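Local structure of putative Nitroreductase (Anabaena variabilis ATCC 29413, 3EO7) at residues 439-444 against 498-503; 7-12 against 448-453. The protein binds flavin mononucleotide and probably works as an FMN-dependent oxidoreductase of the nitroreductase type. One frame throughout, in Å; residues are numbered along the deposited sequence. Where two conformers were deposited one is given.

Contact 1. Residues 439-444 against 498-503. With FMN (flavin mononucleotide), chain B.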
loop_
_atom_site.group_PDB
_atom_site.type_symbol
_atom_site.label_atom_id
_atom_site.label_comp_id
_atom_site.label_asym_id
_atom_site.label_seq_id
_atom_site.Cartn_x
_atom_site.Cartn_y
_atom_site.Cartn_z
ATOM N N SER A 439 -0.730 15.174 -0.484
ATOM C CA SER A 439 -1.986 15.462 0.179
ATOM C C SER A 439 -1.930 16.727 1.010
ATOM O O SER A 439 -0.931 17.010 1.660
ATOM C CB SER A 439 -2.378 14.294 1.115
ATOM O OG SER A 439 -3.684 14.450 1.645
ATOM N N ASP A 440 -2.995 17.504 0.964
ATOM C CA ASP A 440 -3.165 18.606 1.870
ATOM C C ASP A 440 -3.572 17.995 3.202
ATOM O O ASP A 440 -4.714 17.596 3.403
ATOM C CB ASP A 440 -4.211 19.594 1.329
ATOM C CG ASP A 440 -4.557 20.701 2.307
ATOM O OD1 ASP A 440 -4.247 20.645 3.534
ATOM O OD2 ASP A 440 -5.176 21.669 1.808
ATOM N N LEU A 441 -2.605 17.863 4.101
ATOM C CA LEU A 441 -2.861 17.183 5.380
ATOM C C LEU A 441 -3.912 17.850 6.249
ATOM O O LEU A 441 -4.722 17.154 6.860
ATOM C CB LEU A 441 -1.563 17.059 6.181
ATOM C CG LEU A 441 -0.451 16.206 5.654
ATOM C CD1 LEU A 441 0.707 16.227 6.705
ATOM C CD2 LEU A 441 -0.925 14.770 5.335
ATOM N N LYS A 442 -3.918 19.183 6.310
ATOM C CA LYS A 442 -4.911 19.894 7.125
ATOM C C LYS A 442 -6.320 19.542 6.659
ATOM O O LYS A 442 -7.208 19.238 7.482
ATOM C CB LYS A 442 -4.679 21.395 7.057
ATOM C CG LYS A 442 -5.571 22.200 7.955
ATOM C CD LYS A 442 -5.393 23.710 7.657
ATOM N N SER A 443 -6.527 19.574 5.352
ATOM C CA SER A 443 -7.814 19.255 4.783
ATOM C C SER A 443 -8.189 17.796 5.041
ATOM O O SER A 443 -9.323 17.497 5.422
ATOM C CB SER A 443 -7.825 19.534 3.281
ATOM O OG SER A 443 -9.102 19.205 2.787
ATOM N N ALA A 444 -7.226 16.888 4.862
ATOM C CA ALA A 444 -7.455 15.466 5.102
ATOM C C ALA A 444 -7.869 15.212 6.560
ATOM O O ALA A 444 -8.764 14.409 6.847
ATOM C CB ALA A 444 -6.149 14.670 4.760
ATOM N N ASP A 498 0.468 23.757 -0.086
ATOM C CA ASP A 498 -0.430 23.031 0.811
ATOM C C ASP A 498 -0.360 21.520 0.638
ATOM O O ASP A 498 -0.921 20.802 1.447
ATOM C CB ASP A 498 -1.878 23.461 0.621
ATOM C CG ASP A 498 -2.147 24.826 1.223
ATOM O OD1 ASP A 498 -1.321 25.327 2.026
ATOM O OD2 ASP A 498 -3.174 25.383 0.848
ATOM N N GLU A 499 0.289 21.064 -0.431
ATOM C CA GLU A 499 0.425 19.644 -0.703
ATOM C C GLU A 499 1.691 19.081 -0.079
ATOM O O GLU A 499 2.794 19.436 -0.486
ATOM C CB GLU A 499 0.428 19.377 -2.193
ATOM C CG GLU A 499 -0.812 19.815 -2.937
ATOM C CD GLU A 499 -2.043 18.992 -2.655
ATOM O OE1 GLU A 499 -1.934 17.759 -2.351
ATOM O OE2 GLU A 499 -3.149 19.563 -2.784
ATOM N N ALA A 500 1.518 18.207 0.912
ATOM C CA ALA A 500 2.640 17.503 1.527
ATOM C C ALA A 500 2.917 16.261 0.684
ATOM O O ALA A 500 2.013 15.495 0.402
ATOM C CB ALA A 500 2.309 17.083 2.935
ATOM N N VAL A 501 4.164 16.058 0.286
ATOM C CA VAL A 501 4.548 14.859 -0.445
ATOM C C VAL A 501 4.504 13.668 0.517
ATOM O O VAL A 501 5.098 13.727 1.616
ATOM C CB VAL A 501 5.951 14.982 -1.076
ATOM C CG1 VAL A 501 6.396 13.654 -1.658
ATOM C CG2 VAL A 501 5.979 16.104 -2.143
ATOM N N ILE A 502 3.771 12.634 0.109
ATOM C CA ILE A 502 3.577 11.388 0.866
ATOM C C ILE A 502 4.458 10.253 0.342
ATOM O O ILE A 502 4.970 9.458 1.104
ATOM C CB ILE A 502 2.069 10.937 0.737
ATOM C CG1 ILE A 502 1.142 12.030 1.270
ATOM C CG2 ILE A 502 1.801 9.613 1.429
ATOM C CD1 ILE A 502 1.500 12.428 2.659
ATOM N N TYR A 503 4.616 10.160 -0.979
ATOM C CA TYR A 503 5.349 9.042 -1.551
ATOM C C TYR A 503 5.872 9.417 -2.917
ATOM O O TYR A 503 5.319 10.304 -3.565
ATOM C CB TYR A 503 4.409 7.829 -1.627
ATOM C CG TYR A 503 5.003 6.478 -1.953
ATOM C CD1 TYR A 503 6.255 6.095 -1.471
ATOM C CD2 TYR A 503 4.273 5.553 -2.691
ATOM C CE1 TYR A 503 6.798 4.862 -1.759
ATOM C CE2 TYR A 503 4.786 4.284 -2.974
ATOM C CZ TYR A 503 6.036 3.937 -2.486
ATOM O OH TYR A 503 6.578 2.736 -2.719
HETATM N N1 FMN B . 14.317 1.127 -2.821
HETATM C C2 FMN B . 15.375 2.013 -2.933
HETATM O O2 FMN B . 16.388 1.709 -3.554
HETATM N N3 FMN B . 15.382 3.249 -2.345
HETATM C C4 FMN B . 14.350 3.683 -1.567
HETATM O O4 FMN B . 14.331 4.878 -1.217
HETATM C C4A FMN B . 13.260 2.827 -1.430
HETATM N N5 FMN B . 12.205 3.184 -0.613
HETATM C C5A FMN B . 11.065 2.358 -0.548
HETATM C C6 FMN B . 9.934 2.734 0.168
HETATM C C7 FMN B . 8.815 1.907 0.253
HETATM C C7M FMN B . 7.539 2.404 0.950
HETATM C C8 FMN B . 8.812 0.678 -0.394
HETATM C C8M FMN B . 7.564 -0.174 -0.502
HETATM C C9 FMN B . 9.940 0.274 -1.132
HETATM C C9A FMN B . 11.063 1.115 -1.209
HETATM N N10 FMN B . 12.185 0.720 -1.928
HETATM C C10 FMN B . 13.257 1.561 -2.053
HETATM C "C1'" FMN B . 12.335 -0.696 -2.446
HETATM C "C2'" FMN B . 12.682 -1.700 -1.365
HETATM O "O2'" FMN B . 14.093 -1.620 -1.064
HETATM C "C3'" FMN B . 12.287 -3.098 -1.834
HETATM O "O3'" FMN B . 10.863 -3.196 -1.935
HETATM C "C4'" FMN B . 12.855 -4.235 -0.964
HETATM O "O4'" FMN B . 14.311 -4.231 -0.992
HETATM C "C5'" FMN B . 12.326 -5.574 -1.440
HETATM O "O5'" FMN B . 12.652 -5.825 -2.781
HETATM P P FMN B . 11.547 -6.092 -3.881
HETATM O O1P FMN B . 10.708 -4.826 -4.014
HETATM O O2P FMN B . 12.335 -6.395 -5.150
HETATM O O3P FMN B . 10.699 -7.262 -3.478
HETATM O O HOH W 1 -4.622 17.173 -1.406
HETATM O O HOH W 2 -0.203 19.592 3.917
#
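S439 and A500 meet as an antiparallel hydrogen-bonded pair, the two backbones exchanging both bonds: S439 N reaches A500 O at 2.9 Å, and A500 N reaches S439 O at 2.8 Å. Further along, I502 and Y503 both face H437 in a classic beta bulge. Beside this ladder the CA of D440 makes a CH···O contact with D498 O, 3.2 Å away. Two waters carry the pairing past its end. One links D440 N to E499 OE1, the other L441 N to D498 O.

The join lies in the mixed sheet of the C-terminal nitroreductase-family region, where strand 433-439 runs against strand 500-508 and then gives way to helix 441-448. D440 is the N-cap of that helix. With CG anti to the backbone N (chi1 173°), its carboxylate reaches forward over the first turn of the helix, and OD1 takes the S443 N-H at 3.1 Å from above the carboxylate plane.

Acidic groups gather at this end of the strand pair. The carboxylates of D440 and D498 lie side by side, OD2 to OD2 4.3 Å, an unfavourable pairing that the N-terminal end of the helix probably eases for D440. E499 folds back at chi2 (-71°) and is held by T438 through OE1 and by K302 and Y303 through OE2.

Apolar contacts are made by L441, which sets CG 4.0 Å from A500 CB and turns CD2 to I502 CD1. Further along the strand, Y503 CE1 lies 3.7 Å from C7M of FMN.

Contact 2. Residues 7-12 against 448-453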
loop_
_atom_site.group_PDB
_atom_site.type_symbol
_atom_site.label_atom_id
_atom_site.label_comp_id
_atom_site.label_asym_id
_atom_site.label_seq_id
_atom_site.Cartn_x
_atom_site.Cartn_y
_atom_site.Cartn_z
ATOM N N GLN A 7 -1.566 22.915 15.257
ATOM C CA GLN A 7 -1.372 21.670 14.526
ATOM C C GLN A 7 -1.974 20.507 15.331
ATOM O O GLN A 7 -1.991 20.544 16.562
ATOM C CB GLN A 7 0.118 21.382 14.320
ATOM C CG GLN A 7 0.827 22.253 13.299
ATOM C CD GLN A 7 2.119 21.611 12.779
ATOM O OE1 GLN A 7 2.783 20.835 13.481
ATOM N NE2 GLN A 7 2.466 21.922 11.528
ATOM N N SER A 8 -2.451 19.485 14.636
ATOM C CA SER A 8 -2.904 18.286 15.314
ATOM C C SER A 8 -1.720 17.307 15.291
ATOM O O SER A 8 -0.705 17.540 14.606
ATOM C CB SER A 8 -4.150 17.691 14.653
ATOM O OG SER A 8 -3.822 17.200 13.380
ATOM N N ILE A 9 -1.879 16.189 15.994
ATOM C CA ILE A 9 -0.785 15.238 16.163
ATOM C C ILE A 9 -0.289 14.655 14.837
ATOM O O ILE A 9 0.900 14.439 14.695
ATOM C CB ILE A 9 -1.129 14.137 17.238
ATOM C CG1 ILE A 9 0.111 13.260 17.561
ATOM C CG2 ILE A 9 -2.327 13.318 16.783
ATOM C CD1 ILE A 9 1.317 13.995 18.165
ATOM N N ALA A 10 -1.161 14.438 13.849
ATOM C CA ALA A 10 -0.691 13.930 12.541
ATOM C C ALA A 10 0.238 14.938 11.826
ATOM O O ALA A 10 1.231 14.548 11.202
ATOM C CB ALA A 10 -1.863 13.558 11.662
ATOM N N GLN A 11 -0.096 16.230 11.911
ATOM C CA GLN A 11 0.775 17.278 11.354
ATOM C C GLN A 11 2.122 17.330 12.074
ATOM O O GLN A 11 3.180 17.421 11.433
ATOM C CB GLN A 11 0.087 18.635 11.402
ATOM C CG GLN A 11 -1.130 18.719 10.500
ATOM C CD GLN A 11 -1.883 19.989 10.726
ATOM O OE1 GLN A 11 -2.516 20.193 11.770
ATOM N NE2 GLN A 11 -1.820 20.870 9.747
ATOM N N HIS A 12 2.100 17.190 13.397
ATOM C CA HIS A 12 3.321 17.201 14.209
ATOM C C HIS A 12 4.191 15.989 13.853
ATOM O O HIS A 12 5.407 16.122 13.647
ATOM C CB HIS A 12 2.935 17.200 15.695
ATOM C CG HIS A 12 4.093 17.222 16.644
ATOM N ND1 HIS A 12 4.922 18.321 16.769
ATOM C CD2 HIS A 12 4.515 16.318 17.565
ATOM C CE1 HIS A 12 5.832 18.071 17.696
ATOM N NE2 HIS A 12 5.594 16.877 18.208
ATOM N N TYR A 448 -11.105 13.205 8.282
ATOM C CA TYR A 448 -10.997 11.894 8.926
ATOM C C TYR A 448 -10.200 11.880 10.232
ATOM O O TYR A 448 -9.895 10.816 10.772
ATOM C CB TYR A 448 -10.370 10.899 7.988
ATOM C CG TYR A 448 -11.269 10.492 6.848
ATOM C CD1 TYR A 448 -12.266 9.546 7.020
ATOM C CD2 TYR A 448 -11.108 11.082 5.602
ATOM C CE1 TYR A 448 -13.096 9.167 5.944
ATOM C CE2 TYR A 448 -11.919 10.715 4.526
ATOM C CZ TYR A 448 -12.893 9.762 4.700
ATOM O OH TYR A 448 -13.667 9.437 3.604
ATOM N N GLY A 449 -9.868 13.058 10.734
ATOM C CA GLY A 449 -9.074 13.155 11.935
ATOM C C GLY A 449 -7.636 12.714 11.700
ATOM O O GLY A 449 -7.197 12.493 10.554
ATOM N N ASP A 450 -6.876 12.580 12.783
ATOM C CA ASP A 450 -5.467 12.231 12.661
ATOM C C ASP A 450 -5.218 10.873 12.040
ATOM O O ASP A 450 -4.186 10.663 11.441
ATOM C CB ASP A 450 -4.757 12.360 13.999
ATOM C CG ASP A 450 -4.726 13.791 14.470
ATOM O OD1 ASP A 450 -4.035 14.595 13.803
ATOM O OD2 ASP A 450 -5.389 14.077 15.492
ATOM N N ARG A 451 -6.173 9.963 12.209
ATOM C CA ARG A 451 -6.093 8.620 11.595
ATOM C C ARG A 451 -5.995 8.677 10.075
ATOM O O ARG A 451 -5.574 7.719 9.447
ATOM C CB ARG A 451 -7.297 7.797 12.038
ATOM C CG ARG A 451 -7.345 6.330 11.556
ATOM C CD ARG A 451 -8.712 5.773 11.909
ATOM N NE ARG A 451 -8.921 4.315 11.718
ATOM C CZ ARG A 451 -8.708 3.406 12.686
ATOM N NH1 ARG A 451 -8.215 3.772 13.870
ATOM N NH2 ARG A 451 -8.994 2.138 12.472
ATOM N N VAL A 452 -6.373 9.803 9.463
ATOM C CA VAL A 452 -6.270 9.939 8.010
ATOM C C VAL A 452 -4.830 9.699 7.546
ATOM O O VAL A 452 -4.608 9.249 6.420
ATOM C CB VAL A 452 -6.746 11.328 7.486
ATOM C CG1 VAL A 452 -5.684 12.439 7.749
ATOM C CG2 VAL A 452 -7.130 11.217 5.953
ATOM N N TYR A 453 -3.855 9.943 8.426
ATOM C CA TYR A 453 -2.462 9.732 8.082
ATOM C C TYR A 453 -2.231 8.301 7.618
ATOM O O TYR A 453 -1.478 8.066 6.647
ATOM C CB TYR A 453 -1.560 10.072 9.277
ATOM C CG TYR A 453 -0.133 10.386 8.877
ATOM C CD1 TYR A 453 0.232 11.657 8.492
ATOM C CD2 TYR A 453 0.837 9.406 8.904
ATOM C CE1 TYR A 453 1.549 11.975 8.140
ATOM C CE2 TYR A 453 2.149 9.703 8.598
ATOM C CZ TYR A 453 2.487 10.997 8.183
ATOM O OH TYR A 453 3.781 11.272 7.874
#
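D450 meets the N-terminal turn of helix 9-16 with its carboxylate, a case of an acid from a distant part of the chain serving a helix start whose own N-cap side chain, S8, makes no capping bond. The second segment reaches it through a type I turn, G449 to V452, which joins helix 441-448 to helix 452-473. G449 opens that turn with a positive phi, and a bond from V452 N to G449 O closes it.

Next comes D450, whose OD1 accepts two bonds from different directions. S8 OG donates at 2.6 Å along the syn lone pair, on the side of the other carboxylate oxygen, while A10 N comes in at 2.9 Å from above the carboxylate plane, with 162° at its hydrogen. The serine can do this because chi1 of 68° holds OG between its own N and carbonyl carbon. CG2 of I9 presses on the carboxylate, 3.4 Å from D450 CG, the two side chains crossing at about a right angle; OD2 is taken by the backbone N of E259. With an alanine in place of D450, the hydroxyl of S8 and the N-H of A10 would probably both be left without their acceptor in a buried setting.

Y453, one turn after D450, then closes the contact: its CB packs 4.2 Å from A10 CB, and its hydroxyl bonds to H14 further down the first helix. With CG anti to the backbone N (chi1 -158°), the ring extends along that helix, bringing CE1 to 4.0 Å from A10 O.

Overall arrangement
Helix 441-448 ties the two contacts together: contact 1 holds its start against strand 500-508, and segment 448-453 of contact 2 begins at its last residue and passes into helix 452-473. Their centres are 11 Å apart, and they touch where A444 O packs 3.7 Å from V452 CG2 and K442 CB lies 4.0 Å from Q11 NE2. Helix 9-16 serves both, since its H14 touches L441 and A500 of contact 1 while its first turn forms contact 2. The flavin is approached unequally. Contact 1 reaches it directly through Y503, a residue of the FMN pocket, whereas in contact 2 the side chain of Y453 remains about 12 Å from FMN between nearest atoms.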